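Local coordinates for protein pleckstrin homology domain-containing family M member 2 (Homo sapiens, PDB 3CXB) that binds the Salmonella effector SifA through its PH domain and probably links it to kinesin, at residues Q34-D37 and R38-I42. Numbering follows the deposited sequence.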
ATOM      1  N   GLN B  34      -5.718   0.624  -5.685  1.00 40.33           N
ATOM      2  CA  GLN B  34      -5.419   1.885  -5.034  1.00 44.12           C
ATOM      3  C   GLN B  34      -5.975   3.038  -5.865  1.00 46.94           C
ATOM      4  O   GLN B  34      -5.709   3.136  -7.063  1.00 50.07           O
ATOM      5  CB  GLN B  34      -3.919   2.072  -4.884  1.00 42.07           C
ATOM      6  CG  GLN B  34      -3.568   3.505  -4.530  1.00 42.34           C
ATOM      7  CD  GLN B  34      -2.083   3.756  -4.508  1.00 40.66           C
ATOM      8  OE1 GLN B  34      -1.360   3.279  -5.370  1.00 40.43           O
ATOM      9  NE2 GLN B  34      -1.623   4.525  -3.536  1.00 40.77           N
ATOM     10  N   TYR B  35      -6.742   3.918  -5.241  1.00 48.40           N
ATOM     11  CA  TYR B  35      -7.288   5.064  -5.960  1.00 49.47           C
ATOM     12  C   TYR B  35      -6.760   6.302  -5.246  1.00 55.60           C
ATOM     13  O   TYR B  35      -6.394   6.227  -4.066  1.00 55.91           O
ATOM     14  CB  TYR B  35      -8.808   5.050  -5.886  1.00 44.07           C
ATOM     15  CG  TYR B  35      -9.441   3.767  -6.330  1.00 39.48           C
ATOM     16  CD1 TYR B  35      -9.650   3.500  -7.684  1.00 38.07           C
ATOM     17  CD2 TYR B  35      -9.800   2.793  -5.405  1.00 38.63           C
ATOM     18  CE1 TYR B  35     -10.198   2.290  -8.103  1.00 35.66           C
ATOM     19  CE2 TYR B  35     -10.350   1.572  -5.815  1.00 35.56           C
ATOM     20  CZ  TYR B  35     -10.542   1.331  -7.165  1.00 33.98           C
ATOM     21  OH  TYR B  35     -11.050   0.133  -7.591  1.00 32.40           O
ATOM     22  N   PRO B  36      -6.703   7.458  -5.938  1.00 59.01           N
ATOM     23  CA  PRO B  36      -6.204   8.682  -5.288  1.00 62.59           C
ATOM     24  C   PRO B  36      -7.161   9.204  -4.218  1.00 65.57           C
ATOM     25  O   PRO B  36      -6.767   9.951  -3.321  1.00 64.66           O
ATOM     26  CB  PRO B  36      -6.031   9.650  -6.456  1.00 61.56           C
ATOM     27  CG  PRO B  36      -7.088   9.209  -7.400  1.00 62.00           C
ATOM     28  CD  PRO B  36      -6.987   7.704  -7.362  1.00 59.43           C
ATOM     29  N   ASP B  37      -8.418   8.796  -4.323  1.00 69.84           N
ATOM     30  CA  ASP B  37      -9.446   9.185  -3.372  1.00 77.12           C
ATOM     31  C   ASP B  37     -10.545   8.130  -3.426  1.00 78.37           C
ATOM     32  O   ASP B  37     -10.408   7.125  -4.118  1.00 83.31           O
ATOM     33  CB  ASP B  37     -10.013  10.577  -3.701  1.00 83.74           C
ATOM     34  CG  ASP B  37     -10.536  10.688  -5.126  1.00 86.55           C
ATOM     35  OD1 ASP B  37      -9.711  10.652  -6.066  1.00 89.83           O
ATOM     36  OD2 ASP B  37     -11.767  10.816  -5.309  1.00 87.80           O
ATOM     37  N   ARG B  38     -11.632   8.356  -2.706  1.00 78.77           N
ATOM     38  CA  ARG B  38     -12.723   7.398  -2.684  1.00 82.61           C
ATOM     39  C   ARG B  38     -13.751   7.616  -3.792  1.00 81.38           C
ATOM     40  O   ARG B  38     -14.835   7.027  -3.756  1.00 76.71           O
ATOM     41  CB  ARG B  38     -13.405   7.455  -1.321  1.00 90.47           C
ATOM     42  CG  ARG B  38     -13.732   8.885  -0.888  1.00101.73           C
ATOM     43  CD  ARG B  38     -14.507   8.948   0.422  1.00111.43           C
ATOM     44  NE  ARG B  38     -13.747   8.416   1.547  1.00122.96           N
ATOM     45  CZ  ARG B  38     -14.212   8.332   2.788  1.00129.81           C
ATOM     46  NH1 ARG B  38     -15.440   8.744   3.073  1.00133.86           N
ATOM     47  NH2 ARG B  38     -13.448   7.834   3.749  1.00134.82           N
ATOM     48  N   THR B  39     -13.423   8.464  -4.769  1.00 77.18           N
ATOM     49  CA  THR B  39     -14.352   8.726  -5.873  1.00 73.08           C
ATOM     50  C   THR B  39     -13.735   8.766  -7.281  1.00 66.27           C
ATOM     51  O   THR B  39     -14.469   8.844  -8.267  1.00 62.55           O
ATOM     52  CB  THR B  39     -15.136  10.066  -5.681  1.00 70.50           C
ATOM     53  OG1 THR B  39     -14.241  11.176  -5.798  1.00 72.96           O
ATOM     54  CG2 THR B  39     -15.804  10.119  -4.328  1.00 74.77           C
ATOM     55  N   ASP B  40     -12.410   8.711  -7.399  1.00 63.60           N
ATOM     56  CA  ASP B  40     -11.802   8.773  -8.726  1.00 63.01           C
ATOM     57  C   ASP B  40     -12.112   7.529  -9.569  1.00 61.66           C
ATOM     58  O   ASP B  40     -11.930   7.546 -10.783  1.00 65.55           O
ATOM     59  CB  ASP B  40     -10.284   8.980  -8.616  1.00 64.72           C
ATOM     60  CG  ASP B  40      -9.631   9.350  -9.960  1.00 68.55           C
ATOM     61  OD1 ASP B  40      -8.388   9.356 -10.059  1.00 66.31           O
ATOM     62  OD2 ASP B  40     -10.353   9.646 -10.926  1.00 68.68           O
ATOM     63  N   VAL B  41     -12.583   6.466  -8.918  1.00 60.15           N
ATOM     64  CA  VAL B  41     -12.942   5.193  -9.566  1.00 57.92           C
ATOM     65  C   VAL B  41     -11.970   4.606 -10.622  1.00 58.21           C
ATOM     66  O   VAL B  41     -12.123   3.451 -11.037  1.00 52.87           O
ATOM     67  CB  VAL B  41     -14.357   5.277 -10.193  1.00 55.54           C
ATOM     68  CG1 VAL B  41     -14.294   5.951 -11.554  1.00 52.24           C
ATOM     69  CG2 VAL B  41     -14.940   3.899 -10.315  1.00 50.21           C
ATOM     70  N   ILE B  42     -10.985   5.395 -11.050  1.00 59.14           N
ATOM     71  CA  ILE B  42     -10.001   4.940 -12.026  1.00 62.95           C
ATOM     72  C   ILE B  42      -8.684   4.605 -11.308  1.00 61.07           C
ATOM     73  O   ILE B  42      -7.853   5.478 -11.033  1.00 59.75           O
ATOM     74  CB  ILE B  42      -9.749   6.002 -13.120  1.00 63.13           C
ATOM     75  CG1 ILE B  42      -8.653   5.499 -14.056  1.00 63.85           C
ATOM     76  CG2 ILE B  42      -9.376   7.354 -12.490  1.00 65.44           C
ATOM     77  CD1 ILE B  42      -8.324   6.443 -15.162  1.00 67.88           C
TER
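Asp37 OD2 takes two hydrogen bonds from one residue, Thr39. The hydroxyl Thr39 OG1 donates to Asp37 OD2 at 2.5 Å, meeting that oxygen nearly along its C-O axis. The second donor is the backbone: Thr39 N lies 2.9 Å from Asp37 OD2, well off the plane of the carboxylate, at an elevation of 58°. This bond is also bent, with an angle of 137° at the hydrogen. With CG of Asp37 set between its own backbone N and carbonyl carbon (chi1 55°), the carboxylate folds forward over the turn, and the matching rotation of Thr39 brings its hydroxyl round to the same oxygen. Two bonds to one oxygen should limit how the carboxylate can swing.

Its other oxygen, Asp37 OD1, lies next to Asp40 CB. The two carboxylate planes are nearly parallel, and the like charges, 4.4 Å apart between Asp37 OD1 and Asp40 OD1, would be expected to raise the proton affinity of the pair somewhat. Asp40 itself reaches back to the proline, its OD1 set against the ring at Pro36 CG and CD, with the two side chains crossing at about a right angle. On the strand side, the Tyr35 ring receives the returning chain: Ile42 C sits at its edge, in plane, 3.9 Å from Tyr35 CD1, and Val41 O approaches CE1 obliquely. Tyr35 also touches Phe24 and Pro43.

An aspartate side chain accepting the N-H of the residue two further on is an Asx turn, placed here in the surface loop joining strands 31-35 and 45-48 of the PH-domain sheet.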